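Local coordinates for tRNA (Guanine-N(1)-)-methyltransferase (Aquifex aeolicus, PDB 1OY5), which probably methylates N1 of guanosine-37 in tRNA, with S-adenosyl-L-methionine as methyl donor, and works as a homodimer, at residues 10-21 against 143-151; 26-36 against 150-161. All blocks are in the same frame, centred on the assembly; numbering follows the deposited sequence.

Contact 1: 10-21 against 143-151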
loop_
_atom_site.group_PDB
_atom_site.type_symbol
_atom_site.label_atom_id
_atom_site.label_comp_id
_atom_site.label_asym_id
_atom_site.label_seq_id
_atom_site.Cartn_x
_atom_site.Cartn_y
_atom_site.Cartn_z
ATOM N N VAL A 10 -5.715 14.819 -3.093
ATOM C CA VAL A 10 -5.935 13.426 -3.483
ATOM C C VAL A 10 -7.285 13.254 -4.185
ATOM O O VAL A 10 -8.347 13.272 -3.519
ATOM C CB VAL A 10 -5.886 12.490 -2.251
ATOM C CG1 VAL A 10 -5.820 11.109 -2.672
ATOM C CG2 VAL A 10 -4.714 12.784 -1.418
ATOM N N LEU A 11 -7.238 13.076 -5.505
ATOM C CA LEU A 11 -8.442 12.899 -6.314
ATOM C C LEU A 11 -8.913 11.476 -6.164
ATOM O O LEU A 11 -8.240 10.570 -6.546
ATOM C CB LEU A 11 -8.174 13.154 -7.800
ATOM C CG LEU A 11 -8.239 14.566 -8.365
ATOM C CD1 LEU A 11 -7.363 15.488 -7.553
ATOM C CD2 LEU A 11 -7.793 14.529 -9.818
ATOM N N THR A 12 -10.129 11.312 -5.684
ATOM C CA THR A 12 -10.670 10.003 -5.408
ATOM C C THR A 12 -12.174 10.055 -5.280
ATOM O O THR A 12 -12.731 11.089 -4.945
ATOM C CB THR A 12 -10.097 9.489 -4.090
ATOM O OG1 THR A 12 -10.860 8.382 -3.634
ATOM C CG2 THR A 12 -10.348 10.459 -2.995
ATOM N N ILE A 13 -12.811 8.929 -5.517
ATOM C CA ILE A 13 -14.245 8.788 -5.336
ATOM C C ILE A 13 -14.505 8.307 -3.920
ATOM O O ILE A 13 -15.653 8.202 -3.532
ATOM C CB ILE A 13 -14.878 7.837 -6.395
ATOM C CG1 ILE A 13 -14.359 6.411 -6.282
ATOM C CG2 ILE A 13 -14.568 8.330 -7.787
ATOM C CD1 ILE A 13 -15.070 5.456 -7.213
ATOM N N PHE A 14 -13.441 8.052 -3.146
ATOM C CA PHE A 14 -13.548 7.631 -1.741
ATOM C C PHE A 14 -12.728 8.597 -0.834
ATOM O O PHE A 14 -11.731 8.243 -0.189
ATOM C CB PHE A 14 -13.124 6.180 -1.529
ATOM C CG PHE A 14 -13.932 5.166 -2.335
ATOM C CD1 PHE A 14 -15.315 5.092 -2.227
ATOM C CD2 PHE A 14 -13.288 4.253 -3.188
ATOM C CE1 PHE A 14 -16.001 4.199 -2.977
ATOM C CE2 PHE A 14 -13.993 3.341 -3.927
ATOM C CZ PHE A 14 -15.324 3.317 -3.842
ATOM N N PRO A 15 -13.177 9.837 -0.788
ATOM C CA PRO A 15 -12.515 10.837 0.041
ATOM C C PRO A 15 -12.285 10.329 1.447
ATOM O O PRO A 15 -11.194 10.491 1.953
ATOM C CB PRO A 15 -13.533 12.014 0.091
ATOM C CG PRO A 15 -14.637 11.718 -0.972
ATOM C CD PRO A 15 -14.362 10.361 -1.516
ATOM N N HIS A 16 -13.299 9.769 2.085
ATOM C CA HIS A 16 -13.213 9.404 3.502
ATOM C C HIS A 16 -12.106 8.448 3.832
ATOM O O HIS A 16 -11.621 8.450 4.924
ATOM C CB HIS A 16 -14.588 8.936 4.018
ATOM C CG HIS A 16 -15.618 10.032 3.962
ATOM N ND1 HIS A 16 -16.731 10.071 4.779
ATOM C CD2 HIS A 16 -15.695 11.135 3.174
ATOM C CE1 HIS A 16 -17.447 11.148 4.505
ATOM N NE2 HIS A 16 -16.848 11.800 3.521
ATOM N N ILE A 17 -11.684 7.638 2.880
ATOM C CA ILE A 17 -10.559 6.761 3.121
ATOM C C ILE A 17 -9.338 7.611 3.447
ATOM O O ILE A 17 -8.613 7.311 4.377
ATOM C CB ILE A 17 -10.295 5.838 1.941
ATOM C CG1 ILE A 17 -11.315 4.714 1.919
ATOM C CG2 ILE A 17 -8.942 5.223 2.068
ATOM C CD1 ILE A 17 -11.482 4.052 0.569
ATOM N N ILE A 18 -9.138 8.687 2.705
ATOM C CA ILE A 18 -7.996 9.551 2.901
ATOM C C ILE A 18 -8.134 10.360 4.208
ATOM O O ILE A 18 -7.209 10.455 5.003
ATOM C CB ILE A 18 -7.856 10.468 1.707
ATOM C CG1 ILE A 18 -8.000 9.671 0.412
ATOM C CG2 ILE A 18 -6.537 11.246 1.762
ATOM C CD1 ILE A 18 -6.981 8.658 0.211
ATOM N N SER A 19 -9.323 10.864 4.472
ATOM C CA SER A 19 -9.504 11.670 5.645
ATOM C C SER A 19 -9.346 10.736 6.837
ATOM O O SER A 19 -8.741 11.107 7.816
ATOM C CB SER A 19 -10.850 12.428 5.620
ATOM O OG SER A 19 -11.855 11.732 6.340
ATOM N N CYS A 20 -9.816 9.504 6.756
ATOM C CA CYS A 20 -9.650 8.605 7.887
ATOM C C CYS A 20 -8.198 8.188 8.191
ATOM O O CYS A 20 -7.858 7.915 9.335
ATOM C CB CYS A 20 -10.513 7.377 7.737
ATOM S SG CYS A 20 -10.259 6.260 9.124
ATOM N N TYR A 21 -7.319 8.174 7.201
ATOM C CA TYR A 21 -5.932 7.743 7.441
ATOM C C TYR A 21 -5.160 8.887 8.031
ATOM O O TYR A 21 -4.199 8.661 8.718
ATOM C CB TYR A 21 -5.252 7.250 6.159
ATOM C CG TYR A 21 -3.874 6.622 6.395
ATOM C CD1 TYR A 21 -2.737 7.401 6.387
ATOM C CD2 TYR A 21 -3.727 5.258 6.644
ATOM C CE1 TYR A 21 -1.529 6.882 6.610
ATOM C CE2 TYR A 21 -2.520 4.717 6.873
ATOM C CZ TYR A 21 -1.401 5.536 6.858
ATOM O OH TYR A 21 -0.126 5.039 7.105
ATOM N N GLU A 143 -6.190 4.385 -4.035
ATOM C CA GLU A 143 -6.241 4.990 -2.714
ATOM C C GLU A 143 -5.087 4.526 -1.813
ATOM O O GLU A 143 -4.430 5.309 -1.185
ATOM C CB GLU A 143 -7.583 4.684 -2.052
ATOM C CG GLU A 143 -8.689 5.556 -2.518
ATOM C CD GLU A 143 -9.225 5.246 -3.905
ATOM O OE1 GLU A 143 -9.998 6.069 -4.414
ATOM O OE2 GLU A 143 -8.949 4.199 -4.505
ATOM N N ILE A 144 -4.906 3.227 -1.715
ATOM C CA ILE A 144 -3.871 2.633 -0.884
ATOM C C ILE A 144 -2.453 3.081 -1.274
ATOM O O ILE A 144 -1.560 3.153 -0.433
ATOM C CB ILE A 144 -4.002 1.076 -0.994
ATOM C CG1 ILE A 144 -5.151 0.591 -0.125
ATOM C CG2 ILE A 144 -2.777 0.393 -0.572
ATOM C CD1 ILE A 144 -5.581 -0.845 -0.444
ATOM N N VAL A 145 -2.251 3.385 -2.543
ATOM C CA VAL A 145 -0.948 3.780 -3.027
ATOM C C VAL A 145 -0.760 5.234 -2.732
ATOM O O VAL A 145 0.355 5.699 -2.426
ATOM C CB VAL A 145 -0.769 3.475 -4.511
ATOM C CG1 VAL A 145 0.467 4.148 -5.055
ATOM C CG2 VAL A 145 -0.675 1.936 -4.710
ATOM N N ALA A 146 -1.861 5.951 -2.776
ATOM C CA ALA A 146 -1.816 7.368 -2.446
ATOM C C ALA A 146 -1.431 7.516 -0.988
ATOM O O ALA A 146 -0.607 8.380 -0.640
ATOM C CB ALA A 146 -3.173 8.029 -2.707
ATOM N N LEU A 147 -2.023 6.688 -0.131
ATOM C CA LEU A 147 -1.776 6.812 1.291
ATOM C C LEU A 147 -0.303 6.452 1.586
ATOM O O LEU A 147 0.406 7.176 2.304
ATOM C CB LEU A 147 -2.763 5.981 2.086
ATOM C CG LEU A 147 -4.255 6.380 2.086
ATOM C CD1 LEU A 147 -5.060 5.338 2.853
ATOM C CD2 LEU A 147 -4.482 7.718 2.708
ATOM N N ALA A 148 0.169 5.367 0.975
ATOM C CA ALA A 148 1.549 4.987 1.127
ATOM C C ALA A 148 2.437 6.182 0.780
ATOM O O ALA A 148 3.296 6.574 1.547
ATOM C CB ALA A 148 1.854 3.845 0.232
ATOM N N VAL A 149 2.189 6.792 -0.366
ATOM C CA VAL A 149 2.957 7.952 -0.771
ATOM C C VAL A 149 2.899 9.096 0.299
ATOM O O VAL A 149 3.921 9.682 0.641
ATOM C CB VAL A 149 2.479 8.466 -2.131
ATOM C CG1 VAL A 149 3.104 9.788 -2.438
ATOM C CG2 VAL A 149 2.816 7.487 -3.231
ATOM N N ILE A 150 1.692 9.400 0.796
ATOM C CA ILE A 150 1.517 10.436 1.807
ATOM C C ILE A 150 2.280 10.081 3.083
ATOM O O ILE A 150 2.915 10.929 3.702
ATOM C CB ILE A 150 0.028 10.626 2.104
ATOM C CG1 ILE A 150 -0.681 11.247 0.890
ATOM C CG2 ILE A 150 -0.155 11.581 3.246
ATOM C CD1 ILE A 150 -2.169 11.417 1.033
ATOM N N ASP A 151 2.209 8.799 3.458
ATOM C CA ASP A 151 2.872 8.276 4.645
ATOM C C ASP A 151 4.383 8.362 4.517
ATOM O O ASP A 151 5.047 8.879 5.387
ATOM C CB ASP A 151 2.450 6.823 4.873
ATOM C CG ASP A 151 2.882 6.286 6.217
ATOM O OD1 ASP A 151 4.019 5.800 6.335
ATOM O OD2 ASP A 151 2.135 6.237 7.212
#

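Contact 2: 26-36 against 150-161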
loop_
_atom_site.group_PDB
_atom_site.type_symbol
_atom_site.label_atom_id
_atom_site.label_comp_id
_atom_site.label_asym_id
_atom_site.label_seq_id
_atom_site.Cartn_x
_atom_site.Cartn_y
_atom_site.Cartn_z
ATOM N N ILE A 26 1.802 9.166 11.887
ATOM C CA ILE A 26 2.737 10.174 11.470
ATOM C C ILE A 26 2.083 11.199 10.597
ATOM O O ILE A 26 2.517 12.322 10.553
ATOM C CB ILE A 26 3.903 9.489 10.737
ATOM C CG1 ILE A 26 4.405 8.309 11.564
ATOM C CG2 ILE A 26 5.057 10.403 10.570
ATOM C CD1 ILE A 26 4.553 8.596 13.037
ATOM N N VAL A 27 1.042 10.824 9.882
ATOM C CA VAL A 27 0.400 11.779 8.997
ATOM C C VAL A 27 -0.300 12.811 9.856
ATOM O O VAL A 27 -0.259 13.997 9.563
ATOM C CB VAL A 27 -0.561 11.129 7.991
ATOM C CG1 VAL A 27 -1.436 12.194 7.306
ATOM C CG2 VAL A 27 0.230 10.403 6.965
ATOM N N LYS A 28 -0.908 12.364 10.941
ATOM C CA LYS A 28 -1.607 13.278 11.829
ATOM C C LYS A 28 -0.626 14.205 12.538
ATOM O O LYS A 28 -0.881 15.370 12.707
ATOM C CB LYS A 28 -2.430 12.495 12.824
ATOM C CG LYS A 28 -3.144 13.307 13.842
ATOM C CD LYS A 28 -3.409 12.395 15.099
ATOM C CE LYS A 28 -3.942 13.174 16.304
ATOM N NZ LYS A 28 -3.613 12.479 17.588
ATOM N N GLN A 29 0.503 13.666 12.936
ATOM C CA GLN A 29 1.557 14.422 13.564
ATOM C C GLN A 29 2.057 15.498 12.594
ATOM O O GLN A 29 2.117 16.686 12.936
ATOM C CB GLN A 29 2.674 13.452 13.895
ATOM C CG GLN A 29 3.781 13.991 14.669
ATOM C CD GLN A 29 4.610 12.879 15.230
ATOM O OE1 GLN A 29 4.054 11.878 15.719
ATOM N NE2 GLN A 29 5.950 13.030 15.178
ATOM N N ALA A 30 2.384 15.098 11.369
ATOM C CA ALA A 30 2.809 16.061 10.368
ATOM C C ALA A 30 1.755 17.178 10.201
ATOM O O ALA A 30 2.094 18.378 10.087
ATOM C CB ALA A 30 3.060 15.373 9.052
ATOM N N ILE A 31 0.486 16.778 10.170
ATOM C CA ILE A 31 -0.578 17.729 9.989
ATOM C C ILE A 31 -0.642 18.583 11.250
ATOM O O ILE A 31 -0.713 19.802 11.194
ATOM C CB ILE A 31 -1.925 17.040 9.679
ATOM C CG1 ILE A 31 -1.976 16.597 8.225
ATOM C CG2 ILE A 31 -3.107 17.960 9.892
ATOM C CD1 ILE A 31 -3.095 15.517 8.002
ATOM N N LYS A 32 -0.572 17.930 12.383
ATOM C CA LYS A 32 -0.576 18.631 13.634
ATOM C C LYS A 32 0.514 19.714 13.703
ATOM O O LYS A 32 0.235 20.838 14.054
ATOM C CB LYS A 32 -0.392 17.647 14.770
ATOM C CG LYS A 32 -1.566 17.617 15.730
ATOM C CD LYS A 32 -1.454 18.751 16.786
ATOM C CE LYS A 32 -2.786 19.001 17.522
ATOM N NZ LYS A 32 -3.503 20.218 16.976
ATOM N N LYS A 33 1.723 19.368 13.309
ATOM C CA LYS A 33 2.837 20.277 13.362
ATOM C C LYS A 33 2.876 21.289 12.225
ATOM O O LYS A 33 3.720 22.156 12.198
ATOM C CB LYS A 33 4.129 19.469 13.416
ATOM C CG LYS A 33 4.278 18.643 14.691
ATOM C CD LYS A 33 5.461 17.741 14.550
ATOM C CE LYS A 33 5.882 17.058 15.858
ATOM N NZ LYS A 33 7.281 16.522 15.759
ATOM N N GLY A 34 1.955 21.205 11.280
ATOM C CA GLY A 34 1.939 22.169 10.191
ATOM C C GLY A 34 2.942 21.859 9.100
ATOM O O GLY A 34 3.219 22.703 8.287
ATOM N N LYS A 35 3.449 20.635 9.045
ATOM C CA LYS A 35 4.436 20.261 8.038
ATOM C C LYS A 35 3.739 19.730 6.832
ATOM O O LYS A 35 4.292 19.688 5.755
ATOM C CB LYS A 35 5.410 19.211 8.582
ATOM C CG LYS A 35 6.088 19.641 9.879
ATOM C CD LYS A 35 6.471 21.106 9.833
ATOM C CE LYS A 35 7.297 21.570 11.045
ATOM N NZ LYS A 35 8.149 22.746 10.636
ATOM N N VAL A 36 2.521 19.264 6.991
ATOM C CA VAL A 36 1.795 18.824 5.816
ATOM C C VAL A 36 0.337 19.078 5.960
ATOM O O VAL A 36 -0.175 19.264 7.062
ATOM C CB VAL A 36 1.974 17.362 5.540
ATOM C CG1 VAL A 36 3.446 17.016 5.523
ATOM C CG2 VAL A 36 1.287 16.576 6.602
ATOM N N ILE A 150 1.692 9.400 0.796
ATOM C CA ILE A 150 1.517 10.436 1.807
ATOM C C ILE A 150 2.280 10.081 3.083
ATOM O O ILE A 150 2.915 10.929 3.702
ATOM C CB ILE A 150 0.028 10.626 2.104
ATOM C CG1 ILE A 150 -0.681 11.247 0.890
ATOM C CG2 ILE A 150 -0.155 11.581 3.246
ATOM C CD1 ILE A 150 -2.169 11.417 1.033
ATOM N N ASP A 151 2.209 8.799 3.458
ATOM C CA ASP A 151 2.872 8.276 4.645
ATOM C C ASP A 151 4.383 8.362 4.517
ATOM O O ASP A 151 5.047 8.879 5.387
ATOM C CB ASP A 151 2.450 6.823 4.873
ATOM C CG ASP A 151 2.882 6.286 6.217
ATOM O OD1 ASP A 151 4.019 5.800 6.335
ATOM O OD2 ASP A 151 2.135 6.237 7.212
ATOM N N ALA A 152 4.919 7.839 3.423
ATOM C CA ALA A 152 6.361 7.780 3.215
ATOM C C ALA A 152 7.005 9.159 3.214
ATOM O O ALA A 152 8.040 9.381 3.848
ATOM C CB ALA A 152 6.690 7.037 1.904
ATOM N N VAL A 153 6.393 10.056 2.465
ATOM C CA VAL A 153 6.846 11.420 2.327
ATOM C C VAL A 153 6.804 12.185 3.656
ATOM O O VAL A 153 7.781 12.840 4.045
ATOM C CB VAL A 153 6.015 12.146 1.274
ATOM C CG1 VAL A 153 6.270 13.610 1.339
ATOM C CG2 VAL A 153 6.360 11.613 -0.121
ATOM N N SER A 154 5.696 12.045 4.369
ATOM C CA SER A 154 5.480 12.746 5.623
ATOM C C SER A 154 6.492 12.375 6.648
ATOM O O SER A 154 6.934 13.237 7.398
ATOM C CB SER A 154 4.099 12.444 6.192
ATOM O OG SER A 154 3.071 13.097 5.461
ATOM N N ARG A 155 6.873 11.102 6.701
ATOM C CA ARG A 155 7.838 10.673 7.727
ATOM C C ARG A 155 9.286 11.133 7.486
ATOM O O ARG A 155 10.057 11.228 8.439
ATOM C CB ARG A 155 7.774 9.166 8.006
ATOM C CG ARG A 155 8.223 8.287 6.862
ATOM C CD ARG A 155 8.365 6.850 7.252
ATOM N NE ARG A 155 9.375 6.666 8.289
ATOM C CZ ARG A 155 10.683 6.675 8.072
ATOM N NH1 ARG A 155 11.162 6.865 6.851
ATOM N NH2 ARG A 155 11.524 6.477 9.074
ATOM N N VAL A 156 9.652 11.462 6.243
ATOM C CA VAL A 156 11.012 11.960 5.975
ATOM C C VAL A 156 11.026 13.463 5.950
ATOM O O VAL A 156 12.023 14.064 5.563
ATOM C CB VAL A 156 11.603 11.461 4.641
ATOM C CG1 VAL A 156 11.713 9.955 4.632
ATOM C CG2 VAL A 156 10.812 11.969 3.475
ATOM N N LEU A 157 9.917 14.098 6.316
ATOM C CA LEU A 157 9.917 15.567 6.372
ATOM C C LEU A 157 10.594 16.032 7.652
ATOM O O LEU A 157 10.418 15.451 8.703
ATOM C CB LEU A 157 8.506 16.131 6.338
ATOM C CG LEU A 157 7.812 16.127 4.999
ATOM C CD1 LEU A 157 6.391 16.632 5.168
ATOM C CD2 LEU A 157 8.589 16.956 3.987
ATOM N N PRO A 158 11.384 17.076 7.567
ATOM C CA PRO A 158 12.036 17.614 8.756
ATOM C C PRO A 158 11.002 18.192 9.727
ATOM O O PRO A 158 10.090 18.894 9.298
ATOM C CB PRO A 158 12.955 18.697 8.175
ATOM C CG PRO A 158 12.379 19.051 6.928
ATOM C CD PRO A 158 11.782 17.804 6.353
ATOM N N GLY A 159 11.129 17.870 11.010
ATOM C CA GLY A 159 10.204 18.347 12.020
ATOM C C GLY A 159 9.130 17.331 12.429
ATOM O O GLY A 159 8.388 17.561 13.384
ATOM N N VAL A 160 9.059 16.195 11.733
ATOM C CA VAL A 160 7.990 15.221 11.959
ATOM C C VAL A 160 8.446 14.092 12.882
ATOM O O VAL A 160 7.883 13.891 13.966
ATOM C CB VAL A 160 7.483 14.625 10.619
ATOM C CG1 VAL A 160 6.352 13.642 10.867
ATOM C CG2 VAL A 160 7.052 15.723 9.654
ATOM N N LEU A 161 9.444 13.336 12.421
ATOM C CA LEU A 161 10.087 12.278 13.215
ATOM C C LEU A 161 11.241 12.907 14.004
ATOM O O LEU A 161 12.198 13.406 13.402
ATOM C CB LEU A 161 10.695 11.194 12.311
ATOM C CG LEU A 161 9.793 10.129 11.708
ATOM C CD1 LEU A 161 10.580 9.217 10.785
ATOM C CD2 LEU A 161 9.172 9.339 12.822
#

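Contact 1: 10-21 against 143-151
With CG of Tyr-21 pointing opposite the backbone N (chi1 -172°), its side chain runs alongside Leu-147 in the opposite sense, Leu-147 CB over one ring face, and its hydroxyl arrives at Asp-151; Glu-143, bent at chi2 (75°), turns its carboxylate to Thr-12. Tyr-21 OH donates to Asp-151 OD2 over 2.6 Å. The oxygen lies at the ring's edge, in its plane, whereas the hydroxyl comes from above the carboxylate plane, 47° out of it. Leu-147 covers the ring's root, its CD2 lying 3.6 Å from Tyr-21 CB, and the same methyl meets Ile-18 CD1 at 3.7 Å. Nearer the strand, Val-10 CG2 and Ile-150 CD1 touch tip to tip at 3.8 Å. Strand 10-12 runs nearly antiparallel to helix 143-151, which here covers the parallel sheet of the TrmD methyltransferase domain, of the SPOUT clan; Ala-146 also touches Cys-114 on the adjoining strand. At the strand's end Thr-12 OG1 donates to the anti lone pair of Glu-143 OE1 (2.6 Å) and accepts from Phe-14 N (2.6 Å), the second bond closing an ST turn. Glu-143 OE2 forms a salt bridge with Arg-116, which leaves each carboxylate oxygen with a partner. Putting an alanine in place of Tyr-21 would probably deprive Asp-151 OD2 of its phenol donor and open a gap beside Leu-147. Asp-151 OD1 is held separately by Ser-140 N of the second subunit.

Contact 2: 26-36 against 150-161
Val-160 fits against helix 26-33 with both methyls: its CG1 touches Ile-26 CG2 at 3.5 Å, and its CG2 lies 4.1 Å from Ala-30 CB. Deeper in, Val-27 turns CG2 to Ile-150 CG2 (3.9 Å), while Ala-30 CB faces Ser-154 CB at 4.2 Å. At the outer margin the extended Lys-33 chain brings NZ to two successive carbonyls, Gly-159 O at 2.8 Å and Val-160 O at 3.2 Å. The first is met 25° out of its carbonyl plane and the second from above its plane. Gln-29 NE2 also points at Val-160 O, at a modelled distance too short to trust.

Behind this shell, Ser-154 OG bonds back to Ile-150 O (2.8 Å), reaching it from the face opposite Ser-154 N. A Schellman motif, with Gly-34 at positive phi, closes the C-terminal side of helix 26-33, and Ala-30 O takes both Lys-35 N and Val-36 N; this turn carries Lys-35 CB to within 4.0 Å of Val-160 CG2. The helices thus cross at 53° through small side chains, Val-160 from the following loop fills the apolar centre, and the marginal ammonium is likely to steady that loop through two backbone oxygens.

In the fold
Helix 143-155 serves both contacts, whose centres lie about 15 Å apart: contact 1 takes residues 143-151, contact 2 the C-terminal end and the following loop, and they share Ile-150 and Asp-151. Helices 15-21 and 25-33 are consecutive, and the contacts meet directly where Tyr-21 CE1 packs on Val-27 CG2 at 4.0 Å. Contact 1 is nearer the cofactor site: the side chain of Glu-143 lies about 6 Å from Gly-115 and about 8 Å from the side chain of Leu-139, both probable S-adenosyl-L-methionine-binding residues. Contact 2 lies away from this chain's site, yet Asp-151 and Arg-155 pack on Leu-139 and Ile-138 of the second subunit, consistent with a cofactor loop buttressed across the dimer.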